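Local coordinates for protein cystathionine beta-lyases/cystathionine gamma-synthases (Corynebacterium glutamicum, PDB 5X5H) that probably joins O-succinyl-L-homoserine to L-cysteine to give L,L-cystathionine and succinate, using pyridoxal 5'-phosphate as cofactor, at residues T160-V165 with A296-R301; I147-P152 with L176-T181; E71-G76 with Q189-G194; G103-G108 with N154-I159. All coordinates share one frame; numbering follows the deposited sequence.

Contact 1: T160-V165 with A296-R301; sequences TDIEAV and AKQMKR
Gln-298 reaches the start of helix 162-167 with both ends of its side-chain amide. NE2 donates to Thr-160 O (2.8 Å, N-H...O angle 164°), arriving tilted from that carbonyl's plane. OE1 takes the N-H of Ile-162 on a lone pair, in its own carbonyl plane, at 3.0 Å from Ile-162 N. One donor and one acceptor two residues apart along the chain thus settle which way round the amide lies. Beyond CG the chain of Gln-298 is extended, which carries the amide across to the backbone, and CG1 of Ile-162 packs beside OE1 at 3.7 Å.

Between those two anchors Asp-161 is the N-cap. With CG anti to the backbone N (chi1 -173°), its carboxylate turns back over the first turn, and OD1 accepts from Ala-164 N at 3.1 Å, from above the carboxylate plane. Lys-297 comes in roughly at right angles, and its NZ makes a salt bridge with OD2 of Asp-161 (2.8 Å), also from above the plane. The helix start and the lysine would both tend to favour the ionised acid. One water links Asp-161 OD1, Glu-163 N and Gln-298 OE1; a second joins Asp-161 OD1 to Lys-297 NZ.

The end of helix 292-298 is thereby tied to helix 162-167, which links strands 144-150 and 175-179 in the chain; Ile-162 packs on Leu-176 and Val-178, and Thr-160 on Val-149.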
loop_
_atom_site.group_PDB
_atom_site.type_symbol
_atom_site.label_atom_id
_atom_site.label_comp_id
_atom_site.label_asym_id
_atom_site.label_seq_id
_atom_site.Cartn_x
_atom_site.Cartn_y
_atom_site.Cartn_z
ATOM N N THR A 160 33.784 -15.903 -11.258
ATOM C CA THR A 160 34.412 -16.908 -10.429
ATOM C C THR A 160 33.839 -18.224 -10.726
ATOM O O THR A 160 32.587 -18.379 -10.823
ATOM C CB THR A 160 34.129 -16.571 -8.950
ATOM O OG1 THR A 160 34.801 -15.369 -8.616
ATOM C CG2 THR A 160 34.669 -17.614 -7.983
ATOM N N ASP A 161 34.647 -19.303 -10.755
ATOM C CA ASP A 161 34.218 -20.638 -10.960
ATOM C C ASP A 161 33.690 -21.193 -9.643
ATOM O O ASP A 161 34.443 -21.571 -8.742
ATOM C CB ASP A 161 35.421 -21.495 -11.475
ATOM C CG ASP A 161 35.040 -22.862 -11.880
ATOM O OD1 ASP A 161 34.124 -23.511 -11.346
ATOM O OD2 ASP A 161 35.811 -23.423 -12.799
ATOM N N ILE A 162 32.336 -21.162 -9.537
ATOM C CA ILE A 162 31.723 -21.493 -8.227
ATOM C C ILE A 162 32.084 -22.933 -7.772
ATOM O O ILE A 162 32.422 -23.124 -6.602
ATOM C CB ILE A 162 30.197 -21.304 -8.301
ATOM C CG1 ILE A 162 29.850 -19.843 -8.519
ATOM C CG2 ILE A 162 29.537 -21.741 -6.992
ATOM C CD1 ILE A 162 28.450 -19.589 -9.044
ATOM N N GLU A 163 31.975 -23.890 -8.666
ATOM C CA GLU A 163 32.181 -25.316 -8.336
ATOM C C GLU A 163 33.639 -25.462 -7.895
ATOM O O GLU A 163 33.930 -26.166 -6.928
ATOM C CB GLU A 163 31.835 -26.184 -9.543
ATOM C CG GLU A 163 31.937 -27.671 -9.197
ATOM C CD GLU A 163 31.579 -28.574 -10.363
ATOM O OE1 GLU A 163 31.032 -28.101 -11.383
ATOM O OE2 GLU A 163 31.776 -29.777 -10.220
ATOM N N ALA A 164 34.571 -24.812 -8.592
ATOM C CA ALA A 164 35.932 -24.948 -8.228
ATOM C C ALA A 164 36.273 -24.379 -6.865
ATOM O O ALA A 164 37.030 -24.967 -6.114
ATOM C CB ALA A 164 36.840 -24.318 -9.245
ATOM N N VAL A 165 35.740 -23.191 -6.517
ATOM C CA VAL A 165 35.926 -22.641 -5.255
ATOM C C VAL A 165 35.224 -23.430 -4.173
ATOM O O VAL A 165 35.817 -23.599 -3.122
ATOM C CB VAL A 165 35.504 -21.117 -5.250
ATOM C CG1 VAL A 165 35.420 -20.589 -3.862
ATOM C CG2 VAL A 165 36.404 -20.312 -6.202
ATOM N N ALA A 296 29.915 -19.269 -19.298
ATOM C CA ALA A 296 29.046 -19.988 -20.190
ATOM C C ALA A 296 28.724 -21.347 -19.590
ATOM O O ALA A 296 27.675 -21.825 -19.923
ATOM C CB ALA A 296 29.789 -20.108 -21.528
ATOM N N LYS A 297 29.556 -21.909 -18.726
ATOM C CA LYS A 297 29.217 -23.187 -18.073
ATOM C C LYS A 297 28.242 -23.041 -16.946
ATOM O O LYS A 297 27.417 -23.926 -16.769
ATOM C CB LYS A 297 30.407 -24.041 -17.666
ATOM C CG LYS A 297 31.401 -23.484 -16.723
ATOM C CD LYS A 297 32.417 -24.575 -16.304
ATOM C CE LYS A 297 33.134 -24.201 -15.021
ATOM N NZ LYS A 297 34.559 -24.669 -15.002
ATOM N N GLN A 298 28.283 -21.931 -16.222
ATOM C CA GLN A 298 27.522 -21.862 -14.980
ATOM C C GLN A 298 26.345 -20.891 -15.117
ATOM O O GLN A 298 25.515 -20.878 -14.168
ATOM C CB GLN A 298 28.410 -21.498 -13.811
ATOM C CG GLN A 298 29.014 -20.174 -13.760
ATOM C CD GLN A 298 30.045 -19.945 -12.643
ATOM O OE1 GLN A 298 30.588 -20.902 -12.018
ATOM N NE2 GLN A 298 30.367 -18.700 -12.449
ATOM N N MET A 299 26.207 -20.098 -16.186
ATOM C CA MET A 299 25.140 -19.132 -16.352
ATOM C C MET A 299 24.305 -19.529 -17.581
ATOM O O MET A 299 24.880 -19.869 -18.674
ATOM C CB MET A 299 25.651 -17.764 -16.583
ATOM C CG MET A 299 26.563 -17.187 -15.484
ATOM S SD MET A 299 27.142 -15.522 -15.741
ATOM C CE MET A 299 25.565 -14.622 -15.526
ATOM N N LYS A 300 22.959 -19.444 -17.519
ATOM C CA LYS A 300 22.111 -19.720 -18.614
ATOM C C LYS A 300 22.219 -18.688 -19.713
ATOM O O LYS A 300 22.156 -19.027 -20.914
ATOM C CB LYS A 300 20.644 -19.761 -18.142
ATOM C CG LYS A 300 19.563 -20.052 -19.168
ATOM C CD LYS A 300 18.123 -19.947 -18.639
ATOM C CE LYS A 300 17.229 -20.656 -19.658
ATOM N NZ LYS A 300 15.823 -20.371 -19.296
ATOM N N ARG A 301 22.377 -17.429 -19.310
ATOM C CA ARG A 301 22.605 -16.304 -20.190
ATOM C C ARG A 301 23.551 -15.383 -19.418
ATOM O O ARG A 301 23.844 -15.595 -18.286
ATOM C CB ARG A 301 21.337 -15.570 -20.622
ATOM C CG ARG A 301 20.362 -16.568 -21.250
ATOM C CD ARG A 301 19.241 -15.983 -22.006
ATOM N NE ARG A 301 19.729 -15.128 -23.106
ATOM C CZ ARG A 301 18.970 -14.275 -23.701
ATOM N NH1 ARG A 301 17.713 -14.136 -23.399
ATOM N NH2 ARG A 301 19.497 -13.526 -24.637
HETATM O O HOH W 1 31.402 -23.522 -11.620
HETATM O O HOH W 2 34.635 -26.189 -12.234
#

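Contact 2: I147-P152 with L176-T181; sequences IWVETP and LVVDNT. With PLP (pyridoxal-5'-phosphate), chain B.
Strands 144-150 and 175-179 are parallel neighbours in the seven-stranded sheet that carries the cofactor, pairing Ile-147 with Leu-176 through Glu-150 with Asp-179. Three backbone hydrogen bonds join them: Val-177 N to Ile-147 O (3.0 Å), Val-149 N to Val-177 O (2.9 Å) and Asp-179 N to Val-149 O (2.8 Å).

On one face CG2 of Val-149 meets CD1 of Leu-176 at 3.6 Å. The other face holds Trp-148, whose CZ3 presses obliquely on CG1 of Val-177 at 3.4 Å, while helix 82-93 covers both residues.

The two strands and helix 162-167 form a beta-alpha-beta unit, and pyridoxal phosphate binds at the C-terminal ends of these strands, as in fold type I enzymes. A trans first torsion (chi1 176°) sends the carboxylate of Asp-179 there and places OD2 2.7 Å from N1 of the pyridine ring. The other oxygen, OD1, is gripped twice by Thr-181: by the hydroxyl on the syn side (OG1 to Asp-179 OD1 2.7 Å), and by the backbone N, closing an Asx turn.

Glu-150 lies alongside, pointing the same way, its OE2 4.0 Å from Asp-179 OD2. A water donates to both oxygens and accepts from Trp-148 NE1 in the plane of the indole, so it mediates between the two acids. Glu-150 OE2 also takes the backbone N-H of Tyr-107.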
loop_
_atom_site.group_PDB
_atom_site.type_symbol
_atom_site.label_atom_id
_atom_site.label_comp_id
_atom_site.label_asym_id
_atom_site.label_seq_id
_atom_site.Cartn_x
_atom_site.Cartn_y
_atom_site.Cartn_z
ATOM N N ILE A 147 34.178 -17.817 2.685
ATOM C CA ILE A 147 34.664 -17.302 1.361
ATOM C C ILE A 147 33.433 -16.620 0.713
ATOM O O ILE A 147 32.393 -17.298 0.528
ATOM C CB ILE A 147 35.182 -18.429 0.486
ATOM C CG1 ILE A 147 36.285 -19.229 1.251
ATOM C CG2 ILE A 147 35.715 -17.905 -0.869
ATOM C CD1 ILE A 147 36.739 -20.438 0.482
ATOM N N TRP A 148 33.547 -15.341 0.436
ATOM C CA TRP A 148 32.469 -14.520 -0.097
ATOM C C TRP A 148 32.701 -14.258 -1.572
ATOM O O TRP A 148 33.733 -13.619 -1.918
ATOM C CB TRP A 148 32.395 -13.210 0.665
ATOM C CG TRP A 148 31.158 -12.442 0.288
ATOM C CD1 TRP A 148 31.018 -11.487 -0.671
ATOM C CD2 TRP A 148 29.887 -12.617 0.912
ATOM N NE1 TRP A 148 29.712 -11.012 -0.663
ATOM C CE2 TRP A 148 29.011 -11.739 0.268
ATOM C CE3 TRP A 148 29.429 -13.409 1.982
ATOM C CZ2 TRP A 148 27.678 -11.600 0.691
ATOM C CZ3 TRP A 148 28.055 -13.289 2.385
ATOM C CH2 TRP A 148 27.236 -12.364 1.732
ATOM N N VAL A 149 31.839 -14.769 -2.420
ATOM C CA VAL A 149 32.019 -14.653 -3.855
ATOM C C VAL A 149 30.847 -13.854 -4.447
ATOM O O VAL A 149 29.677 -14.226 -4.151
ATOM C CB VAL A 149 32.138 -16.040 -4.504
ATOM C CG1 VAL A 149 31.951 -15.995 -6.016
ATOM C CG2 VAL A 149 33.546 -16.643 -4.129
ATOM N N GLU A 150 31.063 -12.904 -5.308
ATOM C CA GLU A 150 30.053 -12.318 -6.162
ATOM C C GLU A 150 30.384 -12.726 -7.546
ATOM O O GLU A 150 31.537 -12.542 -7.974
ATOM C CB GLU A 150 30.091 -10.830 -6.233
ATOM C CG GLU A 150 29.547 -10.118 -5.181
ATOM C CD GLU A 150 29.668 -8.616 -5.369
ATOM O OE1 GLU A 150 29.708 -8.026 -6.474
ATOM O OE2 GLU A 150 29.624 -7.979 -4.336
ATOM N N THR A 151 29.478 -13.236 -8.381
ATOM C CA THR A 151 29.781 -13.492 -9.771
ATOM C C THR A 151 28.516 -13.403 -10.617
ATOM O O THR A 151 27.538 -14.093 -10.310
ATOM C CB THR A 151 30.510 -14.841 -9.926
ATOM O OG1 THR A 151 30.877 -15.047 -11.291
ATOM C CG2 THR A 151 29.776 -16.076 -9.503
ATOM N N PRO A 152 28.485 -12.530 -11.633
ATOM C CA PRO A 152 29.492 -11.552 -11.985
ATOM C C PRO A 152 29.642 -10.514 -10.927
ATOM O O PRO A 152 28.648 -10.158 -10.233
ATOM C CB PRO A 152 28.946 -10.920 -13.279
ATOM C CG PRO A 152 27.925 -11.927 -13.832
ATOM C CD PRO A 152 27.314 -12.523 -12.548
ATOM N N LEU A 176 31.297 -21.397 1.613
ATOM C CA LEU A 176 31.190 -20.556 0.432
ATOM C C LEU A 176 29.788 -19.942 0.383
ATOM O O LEU A 176 28.794 -20.718 0.303
ATOM C CB LEU A 176 31.468 -21.302 -0.814
ATOM C CG LEU A 176 31.220 -20.643 -2.147
ATOM C CD1 LEU A 176 32.040 -19.346 -2.278
ATOM C CD2 LEU A 176 31.359 -21.615 -3.301
ATOM N N VAL A 177 29.755 -18.624 0.352
ATOM C CA VAL A 177 28.505 -17.884 0.119
ATOM C C VAL A 177 28.686 -17.132 -1.188
ATOM O O VAL A 177 29.668 -16.454 -1.417
ATOM C CB VAL A 177 28.122 -16.964 1.220
ATOM C CG1 VAL A 177 26.877 -16.105 0.831
ATOM C CG2 VAL A 177 27.955 -17.753 2.531
ATOM N N VAL A 178 27.669 -17.303 -2.072
ATOM C CA VAL A 178 27.618 -16.572 -3.358
ATOM C C VAL A 178 26.545 -15.490 -3.264
ATOM O O VAL A 178 25.369 -15.819 -2.982
ATOM C CB VAL A 178 27.444 -17.462 -4.582
ATOM C CG1 VAL A 178 27.289 -16.695 -5.801
ATOM C CG2 VAL A 178 28.621 -18.465 -4.687
ATOM N N ASP A 179 26.930 -14.268 -3.543
ATOM C CA ASP A 179 25.992 -13.150 -3.767
ATOM C C ASP A 179 25.585 -13.247 -5.232
ATOM O O ASP A 179 26.390 -12.977 -6.131
ATOM C CB ASP A 179 26.634 -11.864 -3.374
ATOM C CG ASP A 179 25.776 -10.626 -3.662
ATOM O OD1 ASP A 179 24.787 -10.721 -4.445
ATOM O OD2 ASP A 179 26.179 -9.515 -3.149
ATOM N N ASN A 180 24.352 -13.749 -5.441
ATOM C CA ASN A 180 23.782 -14.049 -6.775
ATOM C C ASN A 180 22.882 -12.947 -7.291
ATOM O O ASN A 180 22.059 -13.210 -8.184
ATOM C CB ASN A 180 23.062 -15.405 -6.709
ATOM C CG ASN A 180 22.830 -16.056 -8.001
ATOM O OD1 ASN A 180 23.690 -15.989 -8.881
ATOM N ND2 ASN A 180 21.661 -16.676 -8.213
ATOM N N THR A 181 23.034 -11.724 -6.790
ATOM C CA THR A 181 22.182 -10.603 -7.143
ATOM C C THR A 181 22.164 -10.376 -8.640
ATOM O O THR A 181 21.086 -10.219 -9.233
ATOM C CB THR A 181 22.586 -9.347 -6.392
ATOM O OG1 THR A 181 22.451 -9.535 -4.957
ATOM C CG2 THR A 181 21.842 -8.146 -6.792
HETATM N N1 PLP B . 25.121 -7.055 -3.466
HETATM C C2 PLP B . 25.141 -6.568 -4.687
HETATM C C2A PLP B . 25.843 -7.376 -5.725
HETATM C C3 PLP B . 24.397 -5.477 -4.992
HETATM O O3 PLP B . 24.353 -4.941 -6.259
HETATM C C4 PLP B . 23.663 -4.787 -4.012
HETATM C C4A PLP B . 22.884 -3.590 -4.375
HETATM C C5 PLP B . 23.783 -5.218 -2.670
HETATM C C6 PLP B . 24.517 -6.374 -2.468
HETATM C C5A PLP B . 23.147 -4.498 -1.482
HETATM O O4P PLP B . 21.689 -4.669 -1.468
HETATM P P PLP B . 20.757 -3.530 -0.878
HETATM O O1P PLP B . 21.030 -2.265 -1.668
HETATM O O2P PLP B . 19.407 -4.182 -1.106
HETATM O O3P PLP B . 21.074 -3.389 0.612
HETATM O O HOH W 3 28.522 -8.769 -2.084
#

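Contact 3: E71-G76 with Q189-G194; sequences EGAKYG and QPLKLG
Leu-191 supplies most of the apolar contact. Its CD1 touches CB of Ala-73 at 3.5 Å and lies 3.8 Å from the backbone O of Glu-71. Leucine chi1 of -58° carries CD1 from the 3-10 segment 190-193 to the loop that follows helix 58-70. Lys-192 adds a looser touch from its exposed side chain: the aliphatic CE lies 4.2 Å from CA of Gly-72, the positive-phi residue of the Schellman motif that ends this helix.

No hydrogen bond joins the two segments directly. The side chain of Glu-71 is bent at chi2 (-82°), which packs OE1 against carbon, 3.5 Å from CA of Gln-189 and 3.6 Å from CD of Pro-190. This buried oxygen has no hydrogen-bond partner in the model, whereas OE2 accepts from Asn-180 ND2. Within 189-194, Lys-192 NZ donates to Gln-189 OE1 (2.9 Å) from above the carbonyl plane, while NE2 of Gln-189 bonds to Leu-70 O, the end of helix 58-70. The amide is therefore held at both ends.

Glu-71 and Leu-191 also line a magnesium site seen in this structure, the Glu-71 side chain about 3 Å from the metal at the nearest atoms.

Strand 197-201 packs against both segments, Val-198 touching Glu-71, Pro-190 and Leu-191. Strand 215-219 backs Glu-71 and Ala-73 through Val-218, and helix 162-167 meets Pro-190 and Leu-193 through Ile-162.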
loop_
_atom_site.group_PDB
_atom_site.type_symbol
_atom_site.label_atom_id
_atom_site.label_comp_id
_atom_site.label_asym_id
_atom_site.label_seq_id
_atom_site.Cartn_x
_atom_site.Cartn_y
_atom_site.Cartn_z
ATOM N N GLU A 71 15.922 -21.186 -6.381
ATOM C CA GLU A 71 17.359 -21.517 -6.180
ATOM C C GLU A 71 17.630 -22.974 -5.965
ATOM O O GLU A 71 18.753 -23.359 -5.730
ATOM C CB GLU A 71 17.917 -20.647 -5.059
ATOM C CG GLU A 71 18.079 -19.193 -5.429
ATOM C CD GLU A 71 19.362 -18.895 -6.204
ATOM O OE1 GLU A 71 20.015 -19.781 -6.819
ATOM O OE2 GLU A 71 19.664 -17.674 -6.438
ATOM N N GLY A 72 16.573 -23.790 -6.003
ATOM C CA GLY A 72 16.771 -25.180 -5.660
ATOM C C GLY A 72 17.057 -25.417 -4.216
ATOM O O GLY A 72 17.831 -26.329 -3.786
ATOM N N ALA A 73 16.546 -24.553 -3.326
ATOM C CA ALA A 73 16.770 -24.513 -1.918
ATOM C C ALA A 73 15.553 -24.982 -1.109
ATOM O O ALA A 73 14.420 -24.570 -1.496
ATOM C CB ALA A 73 17.177 -23.094 -1.463
ATOM N N LYS A 74 15.739 -25.687 -0.031
ATOM C CA LYS A 74 14.617 -25.992 0.869
ATOM C C LYS A 74 14.234 -24.788 1.716
ATOM O O LYS A 74 13.059 -24.596 2.055
ATOM C CB LYS A 74 15.014 -27.117 1.837
ATOM C CG LYS A 74 15.264 -28.452 1.143
ATOM C CD LYS A 74 15.853 -29.496 2.118
ATOM C CE LYS A 74 16.606 -30.570 1.349
ATOM N NZ LYS A 74 16.704 -31.782 2.199
ATOM N N TYR A 75 15.178 -23.883 1.956
ATOM C CA TYR A 75 14.960 -22.809 2.994
ATOM C C TYR A 75 15.323 -21.448 2.439
ATOM O O TYR A 75 16.329 -21.264 1.710
ATOM C CB TYR A 75 15.825 -23.100 4.169
ATOM C CG TYR A 75 15.723 -24.500 4.746
ATOM C CD1 TYR A 75 14.543 -24.869 5.392
ATOM C CD2 TYR A 75 16.702 -25.408 4.608
ATOM C CE1 TYR A 75 14.368 -26.141 5.911
ATOM C CE2 TYR A 75 16.532 -26.706 5.145
ATOM C CZ TYR A 75 15.383 -27.038 5.687
ATOM O OH TYR A 75 15.194 -28.344 6.173
ATOM N N GLY A 76 14.586 -20.451 2.888
ATOM C CA GLY A 76 14.765 -19.084 2.562
ATOM C C GLY A 76 14.318 -18.166 3.657
ATOM O O GLY A 76 13.310 -18.407 4.305
ATOM N N GLN A 189 22.420 -20.838 -10.391
ATOM C CA GLN A 189 21.941 -21.449 -9.176
ATOM C C GLN A 189 23.142 -21.989 -8.389
ATOM O O GLN A 189 23.484 -23.171 -8.490
ATOM C CB GLN A 189 20.875 -22.518 -9.466
ATOM C CG GLN A 189 19.645 -21.991 -10.153
ATOM C CD GLN A 189 18.697 -23.045 -10.602
ATOM O OE1 GLN A 189 19.099 -23.949 -11.343
ATOM N NE2 GLN A 189 17.413 -22.902 -10.271
ATOM N N PRO A 190 23.794 -21.117 -7.644
ATOM C CA PRO A 190 25.051 -21.532 -6.950
ATOM C C PRO A 190 24.922 -22.694 -6.026
ATOM O O PRO A 190 25.920 -23.411 -5.806
ATOM C CB PRO A 190 25.505 -20.282 -6.225
ATOM C CG PRO A 190 24.851 -19.185 -6.995
ATOM C CD PRO A 190 23.504 -19.709 -7.491
ATOM N N LEU A 191 23.792 -22.942 -5.397
ATOM C CA LEU A 191 23.686 -24.140 -4.524
ATOM C C LEU A 191 23.924 -25.392 -5.302
ATOM O O LEU A 191 24.478 -26.331 -4.722
ATOM C CB LEU A 191 22.369 -24.186 -3.762
ATOM C CG LEU A 191 22.012 -23.050 -2.856
ATOM C CD1 LEU A 191 20.566 -23.230 -2.377
ATOM C CD2 LEU A 191 23.020 -22.829 -1.772
ATOM N N LYS A 192 23.561 -25.392 -6.554
ATOM C CA LYS A 192 23.722 -26.640 -7.408
ATOM C C LYS A 192 25.203 -26.831 -7.756
ATOM O O LYS A 192 25.594 -27.938 -8.239
ATOM C CB LYS A 192 22.861 -26.526 -8.631
ATOM C CG LYS A 192 21.362 -26.377 -8.247
ATOM C CD LYS A 192 20.457 -26.536 -9.403
ATOM C CE LYS A 192 19.034 -26.327 -8.975
ATOM N NZ LYS A 192 18.221 -26.460 -10.205
ATOM N N LEU A 193 26.052 -25.857 -7.481
ATOM C CA LEU A 193 27.482 -25.967 -7.796
ATOM C C LEU A 193 28.278 -26.038 -6.542
ATOM O O LEU A 193 29.494 -25.929 -6.606
ATOM C CB LEU A 193 27.860 -24.802 -8.662
ATOM C CG LEU A 193 27.154 -24.537 -9.958
ATOM C CD1 LEU A 193 27.499 -23.190 -10.584
ATOM C CD2 LEU A 193 27.393 -25.661 -10.923
ATOM N N GLY A 194 27.671 -26.153 -5.360
ATOM C CA GLY A 194 28.345 -26.344 -4.170
ATOM C C GLY A 194 28.448 -25.246 -3.169
ATOM O O GLY A 194 29.002 -25.374 -2.069
#

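Contact 4: G103-G108 with N154-I159; sequences GNDAYG and NPALGI. With PLP (pyridoxal-5'-phosphate), chain B.
Asp-105 and Ala-156 make the bonded end of this contact. OD2 of Asp-105 takes the N-H of Ala-156 on the syn side of the carboxylate (2.8 Å to Ala-156 N, N-H...O angle 156°) and also accepts from Thr-153 OG1. Carbon crowds the same group: CB of Ala-156 lies 3.3 Å from OD2, and CD of Pro-155, which follows a cis peptide bond, lies 3.4 Å from it. A chi1 of -165° swings the carboxylate across to the other loop. Asp-105 and Ala-156 are partly exposed, so this end is nearer solvent, although Pro-155 is buried.

The buried end packs closely without a direct hydrogen bond, Ala-106 C lying 3.2 Å from Asn-154 O. CD1 of Tyr-107 and ND2 of Asn-154 meet more loosely at 3.6 Å, ring and amide side by side, their planes 20° apart. Both serve pyridoxal phosphate: one face of the Tyr-107 ring lies over cofactor C4, and Asn-154 ND2 gives a weak hydrogen bond to cofactor O3 (3.1 Å). Arg-364 holds Asn-154 OD1, and Arg-54 of the second subunit holds Tyr-107 OH.

The loops leave strands 99-103 and 144-150; Tyr-107 sits at the N-cap position of helix 108-118, and Ile-159 packs on helix 292-298.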
loop_
_atom_site.group_PDB
_atom_site.type_symbol
_atom_site.label_atom_id
_atom_site.label_comp_id
_atom_site.label_asym_id
_atom_site.label_seq_id
_atom_site.Cartn_x
_atom_site.Cartn_y
_atom_site.Cartn_z
ATOM N N GLY A 103 36.622 -11.222 -2.492
ATOM C CA GLY A 103 37.169 -10.854 -3.757
ATOM C C GLY A 103 37.599 -9.424 -3.891
ATOM O O GLY A 103 37.390 -8.572 -3.027
ATOM N N ASN A 104 38.300 -9.178 -5.041
ATOM C CA ASN A 104 38.861 -7.848 -5.371
ATOM C C ASN A 104 37.987 -6.984 -6.218
ATOM O O ASN A 104 38.485 -6.006 -6.839
ATOM C CB ASN A 104 40.340 -7.894 -6.017
ATOM C CG ASN A 104 40.394 -8.537 -7.377
ATOM O OD1 ASN A 104 39.400 -8.879 -8.004
ATOM N ND2 ASN A 104 41.620 -8.779 -7.821
ATOM N N ASP A 105 36.739 -7.385 -6.440
ATOM C CA ASP A 105 35.779 -6.537 -7.147
ATOM C C ASP A 105 34.466 -6.884 -6.534
ATOM O O ASP A 105 34.080 -8.087 -6.605
ATOM C CB ASP A 105 35.769 -6.762 -8.697
ATOM C CG ASP A 105 35.024 -5.576 -9.456
ATOM O OD1 ASP A 105 35.525 -4.402 -9.449
ATOM O OD2 ASP A 105 33.947 -5.750 -10.017
ATOM N N ALA A 106 33.810 -5.936 -5.921
ATOM C CA ALA A 106 32.633 -6.322 -5.089
ATOM C C ALA A 106 31.898 -5.103 -4.741
ATOM O O ALA A 106 32.452 -3.965 -4.775
ATOM C CB ALA A 106 33.057 -7.057 -3.797
ATOM N N TYR A 107 30.651 -5.282 -4.369
ATOM C CA TYR A 107 29.848 -4.228 -4.035
ATOM C C TYR A 107 30.564 -3.508 -2.834
ATOM O O TYR A 107 30.997 -4.102 -1.805
ATOM C CB TYR A 107 28.373 -4.709 -3.678
ATOM C CG TYR A 107 27.561 -3.628 -3.259
ATOM C CD1 TYR A 107 27.362 -2.449 -4.048
ATOM C CD2 TYR A 107 26.899 -3.601 -2.030
ATOM C CE1 TYR A 107 26.637 -1.321 -3.646
ATOM C CE2 TYR A 107 26.180 -2.544 -1.654
ATOM C CZ TYR A 107 25.960 -1.372 -2.405
ATOM O OH TYR A 107 25.286 -0.245 -1.949
ATOM N N GLY A 108 30.641 -2.216 -3.052
ATOM C CA GLY A 108 31.330 -1.324 -2.085
ATOM C C GLY A 108 30.685 -1.440 -0.696
ATOM O O GLY A 108 31.392 -1.410 0.310
ATOM N N ASN A 154 30.241 -6.709 -9.105
ATOM C CA ASN A 154 29.712 -5.382 -9.319
ATOM C C ASN A 154 30.861 -4.459 -9.048
ATOM O O ASN A 154 31.321 -4.447 -7.862
ATOM C CB ASN A 154 28.650 -5.159 -8.185
ATOM C CG ASN A 154 28.015 -3.821 -8.213
ATOM O OD1 ASN A 154 28.376 -2.929 -9.003
ATOM N ND2 ASN A 154 26.917 -3.661 -7.391
ATOM N N PRO A 155 31.381 -3.681 -10.001
ATOM C CA PRO A 155 30.744 -3.405 -11.305
ATOM C C PRO A 155 31.466 -4.084 -12.470
ATOM O O PRO A 155 30.947 -3.969 -13.628
ATOM C CB PRO A 155 30.870 -1.954 -11.430
ATOM C CG PRO A 155 32.298 -1.675 -10.864
ATOM C CD PRO A 155 32.451 -2.656 -9.751
ATOM N N ALA A 156 32.638 -4.691 -12.312
ATOM C CA ALA A 156 33.417 -5.138 -13.466
ATOM C C ALA A 156 33.026 -6.396 -14.095
ATOM O O ALA A 156 33.605 -6.837 -15.121
ATOM C CB ALA A 156 34.923 -5.142 -13.064
ATOM N N LEU A 157 32.038 -7.097 -13.539
ATOM C CA LEU A 157 31.537 -8.324 -14.097
ATOM C C LEU A 157 32.557 -9.418 -14.195
ATOM O O LEU A 157 32.488 -10.301 -15.028
ATOM C CB LEU A 157 30.783 -8.092 -15.403
ATOM C CG LEU A 157 29.807 -6.940 -15.339
ATOM C CD1 LEU A 157 29.167 -6.596 -16.641
ATOM C CD2 LEU A 157 28.612 -7.153 -14.363
ATOM N N GLY A 158 33.451 -9.447 -13.187
ATOM C CA GLY A 158 34.373 -10.554 -13.069
ATOM C C GLY A 158 33.720 -11.858 -12.744
ATOM O O GLY A 158 32.659 -11.875 -12.036
ATOM N N ILE A 159 34.232 -12.983 -13.171
ATOM C CA ILE A 159 33.607 -14.256 -13.066
ATOM C C ILE A 159 34.395 -15.237 -12.192
ATOM O O ILE A 159 35.638 -15.366 -12.392
ATOM C CB ILE A 159 33.383 -14.941 -14.444
ATOM C CG1 ILE A 159 32.652 -14.020 -15.413
ATOM C CG2 ILE A 159 32.819 -16.359 -14.372
ATOM C CD1 ILE A 159 31.221 -13.694 -14.924
HETATM N N1 PLP B . 25.121 -7.055 -3.466
HETATM C C2 PLP B . 25.141 -6.568 -4.687
HETATM C C2A PLP B . 25.843 -7.376 -5.725
HETATM C C3 PLP B . 24.397 -5.477 -4.992
HETATM O O3 PLP B . 24.353 -4.941 -6.259
HETATM C C4 PLP B . 23.663 -4.787 -4.012
HETATM C C4A PLP B . 22.884 -3.590 -4.375
HETATM C C5 PLP B . 23.783 -5.218 -2.670
HETATM C C6 PLP B . 24.517 -6.374 -2.468
HETATM C C5A PLP B . 23.147 -4.498 -1.482
HETATM O O4P PLP B . 21.689 -4.669 -1.468
HETATM P P PLP B . 20.757 -3.530 -0.878
HETATM O O1P PLP B . 21.030 -2.265 -1.668
HETATM O O2P PLP B . 19.407 -4.182 -1.106
HETATM O O3P PLP B . 21.074 -3.389 0.612
#

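Overall arrangement
Contact 2 is wholly buried; contacts 1 and 4 are mostly buried, each with some exposed or partly exposed members; contact 3 is only partly buried, with Lys-192 exposed but Glu-71 buried. Contacts 2 and 4 both touch the cofactor, and Glu-150 of one bonds to Tyr-107 of the other: strand pairing gives way to loops held by side chains. Contact 1 ties the helix of the same beta-alpha-beta unit to helix 292-298 by amide, salt-bridge and water links, and Thr-160 N meets Thr-151 OG1 of contact 2. Contact 3 relies on apolar touches beside a magnesium site, and reaches contact 2 through Glu-71 and Asn-180. Contacts 3 and 4 do not touch.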